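Local coordinates for protein LURP-one-related 15 (Arabidopsis thaliana, PDB 1ZXU) that is of unknown function but belongs to the LOR family and might be related to phospholipid scramblases and tubby-like membrane-tethered transcription factors, at residues L115-K120 with L131-G136. Numbering follows the deposited sequence.
Sequences LLYTVK and LDVFLG
Lys120 and Phe134 meet on the outer face of the hairpin formed by strands 115-120 and 131-135, their side chains crossing at about a right angle. Beyond CG the lysine chain is extended, which carries CD to 3.5 Å from CE2 of Phe134 and brings NZ to 4.7 Å from the ring centroid. With NZ lying 28° off the ring normal, this is an off-centre cation-pi contact. In Phe134, CG stands anti to the carbonyl carbon (chi1 -57°), a torsion that swings the ring along its strand toward the lysine while Thr118 O sits at the ring edge. With an alanine at Phe134 the ammonium is likely to lose its aromatic partner, and the lysine methylenes the surface they lie across.

The backbone evidence for an antiparallel ladder is direct: Thr118 and Phe134 form one hydrogen-bonded pair, with Phe134 N to Thr118 O at 2.8 Å and nearly straight (173°), and Lys120 and Asp132 form the other. Water 1 lies 2.8 Å from Thr118 OG1 and also donates to Phe134 O; Gln103 is a further partner of that hydroxyl. Near the strand end, Gly136 N reaches Leu116 O from well above the carbonyl plane, beside the classic bulge where Leu116 and Tyr117 both face Val104.

The opposite face is mostly apolar. Val133 CG1 packs 3.9 Å from Tyr117 CB, and Val119 CG2 lies 4.1 Å from Val133 CG2, the two valines pointing the same way. This face meets helix 197-211, which runs through the barrel as in the Tubby_C clan; there Tyr117 OH bonds Ser202. The chemistry thus separates the faces: largely apolar packing, aliphatic and aromatic, against the central helix, and outside, a lysine charge that the aromatic ring probably helps to stabilise beside the like-charged Lys142.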
ATOM      1  N   LEU A 115      13.898  -5.524   4.317  1.00 15.93           N
ATOM      2  CA  LEU A 115      13.246  -5.166   3.051  1.00 14.89           C
ATOM      3  C   LEU A 115      12.130  -6.189   2.669  1.00 15.67           C
ATOM      4  O   LEU A 115      12.394  -7.472   2.560  1.00 18.34           O
ATOM      5  CB  LEU A 115      14.358  -5.098   1.981  1.00 15.01           C
ATOM      6  CG  LEU A 115      13.830  -4.728   0.607  1.00 19.82           C
ATOM      7  CD1 LEU A 115      13.260  -3.364   0.510  1.00 17.35           C
ATOM      8  CD2 LEU A 115      14.905  -5.089  -0.535  1.00 16.44           C
ATOM      9  N   LEU A 116      10.950  -5.674   2.433  1.00 13.56           N
ATOM     10  CA  LEU A 116       9.825  -6.507   2.032  1.00 12.77           C
ATOM     11  C   LEU A 116       9.641  -6.479   0.505  1.00 13.97           C
ATOM     12  O   LEU A 116       9.386  -7.529  -0.114  1.00 15.58           O
ATOM     13  CB  LEU A 116       8.537  -6.080   2.702  1.00 13.71           C
ATOM     14  CG  LEU A 116       8.464  -6.404   4.189  1.00 14.63           C
ATOM     15  CD1 LEU A 116       7.294  -5.662   4.830  1.00 13.05           C
ATOM     16  CD2 LEU A 116       8.395  -7.889   4.416  1.00 19.85           C
ATOM     17  N   TYR A 117       9.710  -5.287  -0.071  1.00 14.10           N
ATOM     18  CA  TYR A 117       9.581  -5.191  -1.573  1.00 14.20           C
ATOM     19  C   TYR A 117      10.016  -3.820  -2.023  1.00 13.08           C
ATOM     20  O   TYR A 117      10.144  -2.874  -1.219  1.00 13.28           O
ATOM     21  CB  TYR A 117       8.149  -5.422  -2.052  1.00 16.05           C
ATOM     22  CG  TYR A 117       7.080  -4.784  -1.215  1.00 15.61           C
ATOM     23  CD1 TYR A 117       6.482  -3.592  -1.581  1.00 15.94           C
ATOM     24  CD2 TYR A 117       6.611  -5.471  -0.069  1.00 14.36           C
ATOM     25  CE1 TYR A 117       5.427  -3.020  -0.731  1.00 15.18           C
ATOM     26  CE2 TYR A 117       5.608  -4.922   0.738  1.00 15.29           C
ATOM     27  CZ  TYR A 117       5.039  -3.692   0.394  1.00 18.24           C
ATOM     28  OH  TYR A 117       4.011  -3.174   1.209  1.00 17.09           O
ATOM     29  N   THR A 118      10.296  -3.740  -3.333  1.00 12.68           N
ATOM     30  CA  THR A 118      10.668  -2.472  -3.983  1.00 14.20           C
ATOM     31  C   THR A 118       9.608  -2.196  -5.026  1.00 12.65           C
ATOM     32  O   THR A 118       9.077  -3.117  -5.658  1.00 15.40           O
ATOM     33  CB  THR A 118      12.021  -2.656  -4.685  1.00 16.19           C
ATOM     34  OG1 THR A 118      13.036  -3.023  -3.698  1.00 18.37           O
ATOM     35  CG2 THR A 118      12.409  -1.386  -5.429  1.00 17.44           C
ATOM     36  N   VAL A 119       9.278  -0.920  -5.194  1.00 12.80           N
ATOM     37  CA  VAL A 119       8.225  -0.514  -6.130  1.00 13.42           C
ATOM     38  C   VAL A 119       8.892   0.458  -7.089  1.00 15.10           C
ATOM     39  O   VAL A 119       9.582   1.377  -6.652  1.00 15.46           O
ATOM     40  CB  VAL A 119       7.082   0.182  -5.401  1.00 15.27           C
ATOM     41  CG1 VAL A 119       6.025   0.590  -6.407  1.00 17.70           C
ATOM     42  CG2 VAL A 119       6.472  -0.783  -4.346  1.00 16.91           C
ATOM     43  N   LYS A 120       8.714   0.228  -8.380  1.00 15.60           N
ATOM     44  CA  LYS A 120       9.307   1.101  -9.385  1.00 16.96           C
ATOM     45  C   LYS A 120       8.185   1.727 -10.199  1.00 17.09           C
ATOM     46  O   LYS A 120       7.213   1.050 -10.601  1.00 17.33           O
ATOM     47  CB  LYS A 120      10.139   0.257 -10.373  1.00 18.45           C
ATOM     48  CG  LYS A 120      11.339  -0.487  -9.809  1.00 21.79           C
ATOM     49  CD  LYS A 120      12.073  -1.270 -10.920  1.00 19.62           C
ATOM     50  CE  LYS A 120      13.124  -2.201 -10.368  1.00 23.75           C
ATOM     51  NZ  LYS A 120      13.971  -2.755 -11.472  1.00 23.79           N
ATOM     52  N   LEU A 131       2.846   1.017 -11.789  1.00 18.03           N
ATOM     53  CA  LEU A 131       3.841   0.642 -10.778  1.00 13.88           C
ATOM     54  C   LEU A 131       4.144  -0.889 -10.908  1.00 14.17           C
ATOM     55  O   LEU A 131       3.245  -1.691 -11.121  1.00 16.49           O
ATOM     56  CB  LEU A 131       3.322   0.919  -9.350  1.00 14.66           C
ATOM     57  CG  LEU A 131       2.881   2.324  -8.950  1.00 20.05           C
ATOM     58  CD1 LEU A 131       2.255   2.263  -7.549  1.00 19.36           C
ATOM     59  CD2 LEU A 131       4.136   3.285  -8.946  1.00 20.19           C
ATOM     60  N   ASP A 132       5.409  -1.273 -10.767  1.00 13.61           N
ATOM     61  CA  ASP A 132       5.817  -2.684 -10.684  1.00 11.96           C
ATOM     62  C   ASP A 132       6.395  -2.939  -9.309  1.00 14.17           C
ATOM     63  O   ASP A 132       7.195  -2.132  -8.814  1.00 14.28           O
ATOM     64  CB  ASP A 132       6.905  -2.980 -11.714  1.00 15.43           C
ATOM     65  CG  ASP A 132       6.340  -2.934 -13.138  1.00 28.06           C
ATOM     66  OD1 ASP A 132       5.146  -3.260 -13.309  1.00 29.27           O
ATOM     67  OD2 ASP A 132       7.072  -2.571 -14.057  1.00 28.79           O
ATOM     68  N   VAL A 133       5.990  -4.060  -8.717  1.00 12.92           N
ATOM     69  CA  VAL A 133       6.449  -4.418  -7.392  1.00 11.99           C
ATOM     70  C   VAL A 133       7.295  -5.663  -7.464  1.00 12.37           C
ATOM     71  O   VAL A 133       6.864  -6.671  -8.037  1.00 12.58           O
ATOM     72  CB  VAL A 133       5.214  -4.752  -6.492  1.00 14.58           C
ATOM     73  CG1 VAL A 133       5.716  -5.127  -5.075  1.00 13.21           C
ATOM     74  CG2 VAL A 133       4.266  -3.529  -6.526  1.00 14.06           C
ATOM     75  N   PHE A 134       8.437  -5.623  -6.810  1.00 14.35           N
ATOM     76  CA  PHE A 134       9.388  -6.769  -6.731  1.00 13.41           C
ATOM     77  C   PHE A 134       9.618  -7.140  -5.283  1.00 13.61           C
ATOM     78  O   PHE A 134      10.108  -6.326  -4.514  1.00 15.20           O
ATOM     79  CB  PHE A 134      10.720  -6.367  -7.353  1.00 15.84           C
ATOM     80  CG  PHE A 134      10.578  -5.900  -8.768  1.00 14.98           C
ATOM     81  CD1 PHE A 134      10.739  -6.793  -9.818  1.00 24.54           C
ATOM     82  CD2 PHE A 134      10.294  -4.570  -9.019  1.00 13.32           C
ATOM     83  CE1 PHE A 134      10.590  -6.362 -11.133  1.00 22.55           C
ATOM     84  CE2 PHE A 134      10.088  -4.134 -10.326  1.00 17.57           C
ATOM     85  CZ  PHE A 134      10.270  -5.086 -11.377  1.00 15.07           C
ATOM     86  N   LEU A 135       9.270  -8.370  -4.907  1.00 12.82           N
ATOM     87  CA  LEU A 135       9.508  -8.781  -3.526  1.00 15.57           C
ATOM     88  C   LEU A 135      11.006  -8.786  -3.213  1.00 17.07           C
ATOM     89  O   LEU A 135      11.840  -8.933  -4.134  1.00 17.90           O
ATOM     90  CB  LEU A 135       8.873 -10.163  -3.246  1.00 16.88           C
ATOM     91  CG  LEU A 135       7.351 -10.218  -3.445  1.00 17.41           C
ATOM     92  CD1 LEU A 135       6.911 -11.718  -3.448  1.00 24.39           C
ATOM     93  CD2 LEU A 135       6.624  -9.434  -2.362  1.00 21.07           C
ATOM     94  N   GLY A 136      11.335  -8.639  -1.935  1.00 19.46           N
ATOM     95  CA  GLY A 136      12.726  -8.489  -1.492  1.00 21.45           C
ATOM     96  C   GLY A 136      13.654  -9.586  -2.015  1.00 23.44           C
ATOM     97  O   GLY A 136      14.826  -9.299  -2.297  1.00 25.18           O
TER
HETATM   98  O   HOH W   1      12.880  -5.799  -3.866  1.00 21.58           O